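Local atomic coordinates of 2-aminomuconate 6-semialdehyde dehydrogenase (Burkholderia cenocepacia, PDB entry 4U3W), a protein that probably oxidises 2-aminomuconate 6-semialdehyde to 2-aminomuconate as a member of the aldehyde dehydrogenase family. Residues Leu174-Leu177 / Leu178-Lys182. Sequence-based numbering, arbitrary orientation. Where two conformers were deposited one is given.
Sequences LPLL and LFTWK
The aromatic side chains of Phe179 and Trp181 meet the preceding turn at their CB atoms, and their flat rings lie beyond. Phe179 CB lies 3.1 Å from Pro175 O, which stands obliquely to the phenyl ring; with CG anti to the backbone N (chi1 -168°), the ring turns from the first turn towards Ala205 and Leu208. Trp181 CB likewise rests against Leu177 O, while its indole extends to Arg468 and Leu470 and NE1 is hydrogen-bonded to Glu272 OE2.

Such first turns illustrate how a helix starts: Leu174, at the N-cap position, accepts through its O a nearly straight bond from Leu178 N (3.0 Å, 172°), and three further i to i+4 bonds follow. Leu178 also folds its side chain back, CD1 reaching Leu174 CB at 3.9 Å. Two residues further on, Thr180 CG2 lies 4.0 Å from Leu176 CD1, and its hydroxyl, beside the carbonyls of Leu176 and Leu177, is hydrogen-bonded to Asn128 ND2.

Helix 175-188 is the crossover of a beta-alpha-beta unit between parallel strands 153-169 and 192-196. Leu176 and Thr180 face helix 114-138, Pro175 touches helix 99-110, and Phe179 packs on helix 203-214.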
loop_
_atom_site.group_PDB
_atom_site.type_symbol
_atom_site.label_atom_id
_atom_site.label_comp_id
_atom_site.label_asym_id
_atom_site.label_seq_id
_atom_site.Cartn_x
_atom_site.Cartn_y
_atom_site.Cartn_z
ATOM N N LEU A 174 22.462 24.230 -3.688
ATOM C CA LEU A 174 22.684 23.151 -4.660
ATOM C C LEU A 174 21.728 23.460 -5.774
ATOM O O LEU A 174 20.668 22.860 -5.840
ATOM C CB LEU A 174 22.401 21.781 -4.064
ATOM C CG LEU A 174 23.275 21.249 -2.937
ATOM C CD1 LEU A 174 22.636 20.020 -2.323
ATOM C CD2 LEU A 174 24.700 20.926 -3.419
ATOM N N PRO A 175 22.059 24.469 -6.593
ATOM C CA PRO A 175 21.012 25.157 -7.378
ATOM C C PRO A 175 20.233 24.240 -8.319
ATOM O O PRO A 175 19.004 24.198 -8.240
ATOM C CB PRO A 175 21.801 26.199 -8.191
ATOM C CG PRO A 175 23.063 26.431 -7.410
ATOM C CD PRO A 175 23.382 25.091 -6.757
ATOM N N LEU A 176 20.912 23.537 -9.218
ATOM C CA LEU A 176 20.143 22.759 -10.166
ATOM C C LEU A 176 19.461 21.605 -9.423
ATOM O O LEU A 176 18.284 21.321 -9.694
ATOM C CB LEU A 176 21.011 22.261 -11.325
ATOM C CG LEU A 176 20.137 21.539 -12.363
ATOM C CD1 LEU A 176 19.229 22.541 -13.139
ATOM C CD2 LEU A 176 20.921 20.700 -13.290
ATOM N N LEU A 177 20.162 20.946 -8.494
ATOM C CA LEU A 177 19.632 19.750 -7.831
ATOM C C LEU A 177 18.308 20.040 -7.118
ATOM O O LEU A 177 17.295 19.304 -7.282
ATOM C CB LEU A 177 20.670 19.176 -6.828
ATOM C CG LEU A 177 20.463 17.842 -6.090
ATOM C CD1 LEU A 177 21.777 17.318 -5.475
ATOM C CD2 LEU A 177 19.432 17.900 -4.998
ATOM N N LEU A 178 18.312 21.087 -6.300
ATOM C CA LEU A 178 17.141 21.398 -5.499
ATOM C C LEU A 178 16.014 22.060 -6.325
ATOM O O LEU A 178 14.841 21.934 -5.968
ATOM C CB LEU A 178 17.557 22.284 -4.314
ATOM C CG LEU A 178 18.500 21.462 -3.405
ATOM C CD1 LEU A 178 19.006 22.306 -2.250
ATOM C CD2 LEU A 178 17.777 20.208 -2.895
ATOM N N PHE A 179 16.357 22.727 -7.413
ATOM C CA PHE A 179 15.358 23.300 -8.352
ATOM C C PHE A 179 14.591 22.115 -9.007
ATOM O O PHE A 179 13.380 22.053 -8.957
ATOM C CB PHE A 179 16.089 24.193 -9.373
ATOM C CG PHE A 179 15.216 25.065 -10.232
ATOM C CD1 PHE A 179 14.652 26.233 -9.744
ATOM C CD2 PHE A 179 15.046 24.771 -11.556
ATOM C CE1 PHE A 179 13.882 27.095 -10.601
ATOM C CE2 PHE A 179 14.267 25.592 -12.414
ATOM C CZ PHE A 179 13.694 26.745 -11.941
ATOM N N THR A 180 15.310 21.133 -9.532
ATOM C CA THR A 180 14.645 20.024 -10.210
ATOM C C THR A 180 13.925 19.067 -9.252
ATOM O O THR A 180 12.956 18.406 -9.651
ATOM C CB THR A 180 15.631 19.191 -11.035
ATOM O OG1 THR A 180 16.643 18.667 -10.164
ATOM C CG2 THR A 180 16.264 20.068 -12.130
ATOM N N TRP A 181 14.417 18.980 -8.016
ATOM C CA TRP A 181 13.776 18.217 -6.976
ATOM C C TRP A 181 12.299 18.669 -6.813
ATOM O O TRP A 181 11.430 17.846 -6.491
ATOM C CB TRP A 181 14.563 18.409 -5.680
ATOM C CG TRP A 181 13.949 17.857 -4.449
ATOM C CD1 TRP A 181 13.597 18.563 -3.317
ATOM C CD2 TRP A 181 13.629 16.476 -4.174
ATOM N NE1 TRP A 181 13.079 17.703 -2.370
ATOM C CE2 TRP A 181 13.068 16.425 -2.873
ATOM C CE3 TRP A 181 13.738 15.293 -4.911
ATOM C CZ2 TRP A 181 12.641 15.223 -2.276
ATOM C CZ3 TRP A 181 13.300 14.088 -4.324
ATOM C CH2 TRP A 181 12.754 14.069 -3.017
ATOM N N LYS A 182 12.022 19.958 -7.077
ATOM C CA LYS A 182 10.641 20.483 -7.031
ATOM C C LYS A 182 9.976 20.548 -8.410
ATOM O O LYS A 182 8.779 20.186 -8.565
ATOM C CB LYS A 182 10.613 21.915 -6.419
ATOM C CG LYS A 182 11.322 22.042 -5.084
ATOM C CD LYS A 182 10.799 20.993 -4.103
ATOM C CE LYS A 182 11.401 21.165 -2.687
ATOM N NZ LYS A 182 11.184 22.629 -2.281
#